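Local coordinates for protein PLP-Dependent L-Arginine Hydroxylase MppP (Streptomyces wadayamensis, PDB 6C9B) that acts as a pyridoxal-phosphate-dependent oxidase on L-arginine, with the product 4-hydroxy-2-ketoarginine bound here, using an aminotransferase type of fold, at residues D201-L206 with C211-I216; R172-Q177 with T183-D188. One frame throughout, in Å; residues are numbered along the deposited sequence.

Contact 1 (D201-L206 with C211-I216); sequences DHYAVL and CRWVVI
L206 lies over one face of the W213 indole: its CB stands 3.8 Å from the centroid of the five-membered ring and only 14° off the ring normal, a CH-pi contact. Farther along the same indole, Y203 turns its ring edge toward the six-membered ring in an offset edge-to-face pair, with the planes at 69° and Y203 CD1 3.8 Å from W213 CH2. The two aromatic side chains cross at about a right angle. W213 presents its ring this way through a first torsion of 55°, which puts CG between the backbone N and the carbonyl carbon. V215 fills the next position on this face of the strand, where its CG2 meets L206 CD1 at 3.7 Å and its CG1 lies 3.4 Å from Y203 OH. These residues join helix 202-209 to strand 212-218, the last two elements of a beta-alpha-beta unit in the large, mainly parallel sheet of this fold-type I enzyme; the two segments run nearly antiparallel, their axes 10.3 Å apart at closest approach. At the other end of the contact, L206 CD2 touches C211 SG at 4.2 Å. Farther out, the Y203 hydroxyl is hydrogen-bonded to E217 OE1, which holds the hydroxyl end of the ring. The helix start is capped by D201, whose OD1 accepts from A204 N at 3.1 Å, above the carboxylate plane, while D201 OD2 accepts from G76 N.

Contact 2 (R172-Q177 with T183-D188); sequences RRLAEQ and TVLALD
On the strand side L185 carries nearly all of this contact, spreading its two methyl branches over L174 and A175 on helix 168-181. The pairing belongs to a beta-alpha-beta unit, strand 152-156, helix 168-181 and strand 184-188, within the large sheet of the aminotransferase fold, and it packs the helix against the strand that follows it. On the side of the helix not in contact with the strand, R173 NH1 and E176 OE1 form a salt bridge at 3.0 Å. Before the strand begins, T183 directs its CB toward the helix but adds little to this interface; it touches C178, one turn beyond A175. V184 points to the far side of the sheet, and its backbone is hydrogen-bonded to G151 and V153. At L185 the chain comes closest, with the CA atoms of A175 and L185 6.6 Å apart. A first torsion of 180° sets L185 CG anti to the backbone N and carries the branch point out to the helix. From there CD1 reaches L174 CD2 at 3.8 Å, while CD2 lies 3.7 Å from A175 CA and 3.8 Å from A175 CB, so this branch rests partly on the helix backbone itself. L171, C178 and L206 also touch L185, and bury it between two helices. A186 turns away toward C152 and F154, and L187 packs on L171 and H202. D188 ends the strand: its OD1 accepts from S190 N, and its OD2 lies close to the pyridine N1 of the PLP-modified lysine at position 221, consistent with the aspartate that faces this nitrogen in fold-type I enzymes.

Along the chain, contact 2 comes first: helix 168-181 turns through a short connection into strand 184-188, and contact 2 closes that loop. After a further excursion past D188, helix 202-209 leads through a short connection into strand 212-218, and contact 1 closes this second loop. The two loops stand in series, neither nested nor crossed. They come together in space, with centres about 8 Å apart, because strands 184-188 and 212-218 are parallel neighbours in one sheet, joined by probable hydrogen bonds from L187 N to V214 O and from I216 N to L187 O. Packing of C211 CB against A175 O ties contact 1 to the helix of contact 2.

Contact 1 (D201-L206 with C211-I216)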
loop_
_atom_site.group_PDB
_atom_site.type_symbol
_atom_site.label_atom_id
_atom_site.label_comp_id
_atom_site.label_asym_id
_atom_site.label_seq_id
_atom_site.Cartn_x
_atom_site.Cartn_y
_atom_site.Cartn_z
ATOM N N ASP B 201 12.933 23.854 -9.446
ATOM C CA ASP B 201 11.640 23.347 -9.920
ATOM C C ASP B 201 11.869 22.283 -10.995
ATOM O O ASP B 201 12.225 22.597 -12.133
ATOM C CB ASP B 201 10.804 24.504 -10.460
ATOM C CG ASP B 201 9.376 24.104 -10.758
ATOM O OD1 ASP B 201 9.114 22.899 -10.964
ATOM O OD2 ASP B 201 8.502 25.000 -10.756
ATOM N N HIS B 202 11.692 21.008 -10.631
ATOM C CA HIS B 202 11.917 19.901 -11.568
ATOM C C HIS B 202 10.833 19.829 -12.627
ATOM O O HIS B 202 11.092 19.429 -13.770
ATOM C CB HIS B 202 11.946 18.561 -10.816
ATOM C CG HIS B 202 13.178 18.343 -9.991
ATOM N ND1 HIS B 202 13.756 19.340 -9.233
ATOM C CD2 HIS B 202 13.917 17.227 -9.774
ATOM C CE1 HIS B 202 14.823 18.858 -8.622
ATOM N NE2 HIS B 202 14.945 17.580 -8.932
ATOM N N TYR B 203 9.613 20.190 -12.261
ATOM C CA TYR B 203 8.513 20.112 -13.212
ATOM C C TYR B 203 8.666 21.145 -14.315
ATOM O O TYR B 203 8.332 20.872 -15.475
ATOM C CB TYR B 203 7.191 20.251 -12.455
ATOM C CG TYR B 203 7.020 19.098 -11.503
ATOM C CD1 TYR B 203 6.500 17.897 -11.950
ATOM C CD2 TYR B 203 7.429 19.186 -10.166
ATOM C CE1 TYR B 203 6.364 16.803 -11.100
ATOM C CE2 TYR B 203 7.294 18.088 -9.310
ATOM C CZ TYR B 203 6.759 16.901 -9.805
ATOM O OH TYR B 203 6.612 15.798 -9.018
ATOM N N ALA B 204 9.207 22.318 -13.984
ATOM C CA ALA B 204 9.485 23.314 -15.009
ATOM C C ALA B 204 10.485 22.782 -16.019
ATOM O O ALA B 204 10.301 22.938 -17.230
ATOM C CB ALA B 204 9.994 24.593 -14.347
ATOM N N VAL B 205 11.539 22.123 -15.533
ATOM C CA VAL B 205 12.534 21.526 -16.424
ATOM C C VAL B 205 11.884 20.467 -17.301
ATOM O O VAL B 205 12.050 20.456 -18.527
ATOM C CB VAL B 205 13.704 20.940 -15.612
ATOM C CG1 VAL B 205 14.700 20.250 -16.542
ATOM C CG2 VAL B 205 14.401 22.045 -14.802
ATOM N N LEU B 206 11.135 19.556 -16.689
ATOM C CA LEU B 206 10.547 18.456 -17.451
ATOM C C LEU B 206 9.562 18.956 -18.494
ATOM O O LEU B 206 9.552 18.474 -19.637
ATOM C CB LEU B 206 9.847 17.485 -16.499
ATOM C CG LEU B 206 10.794 16.736 -15.581
ATOM C CD1 LEU B 206 10.005 16.054 -14.490
ATOM C CD2 LEU B 206 11.676 15.739 -16.336
ATOM N N CYS B 211 9.683 15.950 -22.729
ATOM C CA CYS B 211 9.746 14.499 -22.743
ATOM C C CYS B 211 8.541 13.900 -22.014
ATOM O O CYS B 211 7.783 14.588 -21.318
ATOM C CB CYS B 211 11.042 14.031 -22.096
ATOM S SG CYS B 211 11.178 14.478 -20.317
ATOM N N ARG B 212 8.332 12.613 -22.244
ATOM C CA ARG B 212 7.421 11.842 -21.411
ATOM C C ARG B 212 8.087 11.655 -20.070
ATOM O O ARG B 212 9.271 11.316 -20.021
ATOM C CB ARG B 212 7.137 10.480 -22.029
ATOM C CG ARG B 212 6.547 10.550 -23.431
ATOM C CD ARG B 212 6.785 9.227 -24.162
ATOM N NE ARG B 212 6.029 8.126 -23.562
ATOM C CZ ARG B 212 6.363 6.844 -23.682
ATOM N NH1 ARG B 212 7.439 6.487 -24.371
ATOM N NH2 ARG B 212 5.638 5.910 -23.104
ATOM N N TRP B 213 7.347 11.882 -18.982
ATOM C CA TRP B 213 7.979 11.814 -17.676
ATOM C C TRP B 213 7.016 11.349 -16.595
ATOM O O TRP B 213 5.796 11.481 -16.688
ATOM C CB TRP B 213 8.593 13.172 -17.250
ATOM C CG TRP B 213 7.649 14.344 -17.250
ATOM C CD1 TRP B 213 7.505 15.282 -18.251
ATOM C CD2 TRP B 213 6.717 14.733 -16.214
ATOM N NE1 TRP B 213 6.550 16.197 -17.914
ATOM C CE2 TRP B 213 6.043 15.890 -16.678
ATOM C CE3 TRP B 213 6.368 14.205 -14.963
ATOM C CZ2 TRP B 213 5.056 16.543 -15.929
ATOM C CZ3 TRP B 213 5.373 14.850 -14.222
ATOM C CH2 TRP B 213 4.735 16.009 -14.709
ATOM N N VAL B 214 7.617 10.815 -15.541
ATOM C CA VAL B 214 6.911 10.426 -14.327
ATOM C C VAL B 214 7.809 10.812 -13.174
ATOM O O VAL B 214 9.019 10.608 -13.242
ATOM C CB VAL B 214 6.626 8.910 -14.287
ATOM C CG1 VAL B 214 6.073 8.504 -12.909
ATOM C CG2 VAL B 214 5.661 8.529 -15.347
ATOM N N VAL B 215 7.224 11.364 -12.111
ATOM C CA VAL B 215 7.957 11.639 -10.888
ATOM C C VAL B 215 7.197 10.990 -9.755
ATOM O O VAL B 215 5.979 11.133 -9.672
ATOM C CB VAL B 215 8.118 13.141 -10.603
ATOM C CG1 VAL B 215 8.933 13.350 -9.307
ATOM C CG2 VAL B 215 8.783 13.849 -11.781
ATOM N N ILE B 216 7.908 10.274 -8.893
ATOM C CA ILE B 216 7.303 9.720 -7.694
ATOM C C ILE B 216 7.852 10.503 -6.521
ATOM O O ILE B 216 9.002 10.320 -6.118
ATOM C CB ILE B 216 7.578 8.224 -7.526
ATOM C CG1 ILE B 216 7.008 7.455 -8.715
ATOM C CG2 ILE B 216 6.901 7.734 -6.256
ATOM C CD1 ILE B 216 7.336 5.943 -8.714
#

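Contact 2 (R172-Q177 with T183-D188)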
loop_
_atom_site.group_PDB
_atom_site.type_symbol
_atom_site.label_atom_id
_atom_site.label_comp_id
_atom_site.label_asym_id
_atom_site.label_seq_id
_atom_site.Cartn_x
_atom_site.Cartn_y
_atom_site.Cartn_z
ATOM N N ARG B 172 18.068 18.830 -17.128
ATOM C CA ARG B 172 17.612 19.437 -18.377
ATOM C C ARG B 172 18.140 18.663 -19.569
ATOM O O ARG B 172 17.387 18.322 -20.491
ATOM C CB ARG B 172 18.053 20.910 -18.444
ATOM C CG ARG B 172 17.708 21.583 -19.771
ATOM C CD ARG B 172 18.073 23.074 -19.745
ATOM N NE ARG B 172 17.339 23.747 -18.675
ATOM C CZ ARG B 172 17.869 24.228 -17.548
ATOM N NH1 ARG B 172 17.068 24.793 -16.652
ATOM N NH2 ARG B 172 19.179 24.170 -17.313
ATOM N N ARG B 173 19.441 18.360 -19.566
ATOM C CA ARG B 173 20.018 17.636 -20.693
ATOM C C ARG B 173 19.434 16.232 -20.814
ATOM O O ARG B 173 19.142 15.760 -21.922
ATOM C CB ARG B 173 21.537 17.572 -20.559
ATOM C CG ARG B 173 22.207 16.872 -21.730
ATOM C CD ARG B 173 22.028 17.667 -23.046
ATOM N NE ARG B 173 22.248 16.829 -24.222
ATOM C CZ ARG B 173 21.562 16.906 -25.363
ATOM N NH1 ARG B 173 20.571 17.786 -25.522
ATOM N NH2 ARG B 173 21.868 16.079 -26.356
ATOM N N LEU B 174 19.252 15.546 -19.691
ATOM C CA LEU B 174 18.683 14.201 -19.728
ATOM C C LEU B 174 17.250 14.226 -20.261
ATOM O O LEU B 174 16.853 13.370 -21.055
ATOM C CB LEU B 174 18.737 13.612 -18.320
ATOM C CG LEU B 174 18.332 12.162 -18.126
ATOM C CD1 LEU B 174 19.197 11.225 -18.952
ATOM C CD2 LEU B 174 18.482 11.812 -16.646
ATOM N N ALA B 175 16.449 15.193 -19.814
ATOM C CA ALA B 175 15.088 15.298 -20.323
ATOM C C ALA B 175 15.075 15.635 -21.816
ATOM O O ALA B 175 14.233 15.127 -22.566
ATOM C CB ALA B 175 14.308 16.338 -19.527
ATOM N N GLU B 176 15.995 16.493 -22.271
ATOM C CA GLU B 176 16.101 16.750 -23.703
ATOM C C GLU B 176 16.462 15.482 -24.471
ATOM O O GLU B 176 15.891 15.224 -25.533
ATOM C CB GLU B 176 17.127 17.841 -23.976
ATOM C CG GLU B 176 16.715 19.210 -23.465
ATOM C CD GLU B 176 17.829 20.231 -23.591
ATOM O OE1 GLU B 176 18.942 19.877 -24.036
ATOM O OE2 GLU B 176 17.601 21.394 -23.224
ATOM N N GLN B 177 17.426 14.696 -23.960
ATOM C CA GLN B 177 17.801 13.436 -24.598
ATOM C C GLN B 177 16.621 12.472 -24.661
ATOM O O GLN B 177 16.387 11.848 -25.709
ATOM C CB GLN B 177 18.970 12.772 -23.873
ATOM C CG GLN B 177 20.301 13.525 -23.893
ATOM C CD GLN B 177 21.418 12.602 -23.567
ATOM O OE1 GLN B 177 21.740 12.360 -22.372
ATOM N NE2 GLN B 177 21.987 12.001 -24.612
ATOM N N THR B 183 11.927 8.482 -25.050
ATOM C CA THR B 183 12.121 7.701 -23.842
ATOM C C THR B 183 11.349 8.329 -22.673
ATOM O O THR B 183 11.241 9.552 -22.583
ATOM C CB THR B 183 13.619 7.675 -23.510
ATOM O OG1 THR B 183 14.379 7.485 -24.705
ATOM C CG2 THR B 183 13.967 6.569 -22.539
ATOM N N VAL B 184 10.859 7.490 -21.761
ATOM C CA VAL B 184 10.270 7.982 -20.513
ATOM C C VAL B 184 11.391 8.337 -19.541
ATOM O O VAL B 184 12.279 7.519 -19.291
ATOM C CB VAL B 184 9.343 6.930 -19.875
ATOM C CG1 VAL B 184 8.805 7.443 -18.560
ATOM C CG2 VAL B 184 8.174 6.573 -20.796
ATOM N N LEU B 185 11.345 9.538 -18.974
ATOM C CA LEU B 185 12.236 9.904 -17.870
ATOM C C LEU B 185 11.444 9.783 -16.571
ATOM O O LEU B 185 10.429 10.460 -16.404
ATOM C CB LEU B 185 12.786 11.321 -18.040
ATOM C CG LEU B 185 13.738 11.824 -16.934
ATOM C CD1 LEU B 185 14.850 10.865 -16.683
ATOM C CD2 LEU B 185 14.279 13.167 -17.357
ATOM N N ALA B 186 11.906 8.925 -15.663
ATOM C CA ALA B 186 11.236 8.685 -14.390
ATOM C C ALA B 186 12.162 9.093 -13.270
ATOM O O ALA B 186 13.341 8.741 -13.294
ATOM C CB ALA B 186 10.863 7.221 -14.218
ATOM N N LEU B 187 11.625 9.808 -12.281
ATOM C CA LEU B 187 12.403 10.269 -11.154
ATOM C C LEU B 187 11.763 9.781 -9.869
ATOM O O LEU B 187 10.537 9.815 -9.735
ATOM C CB LEU B 187 12.479 11.798 -11.087
ATOM C CG LEU B 187 12.980 12.542 -12.308
ATOM C CD1 LEU B 187 12.981 14.018 -11.975
ATOM C CD2 LEU B 187 14.344 12.047 -12.680
ATOM N N ASP B 188 12.600 9.327 -8.929
ATOM C CA ASP B 188 12.172 9.013 -7.563
ATOM C C ASP B 188 12.817 10.051 -6.652
ATOM O O ASP B 188 14.045 10.084 -6.510
ATOM C CB ASP B 188 12.578 7.593 -7.174
ATOM C CG ASP B 188 12.264 7.257 -5.728
ATOM O OD1 ASP B 188 12.157 8.180 -4.876
ATOM O OD2 ASP B 188 12.151 6.053 -5.428
#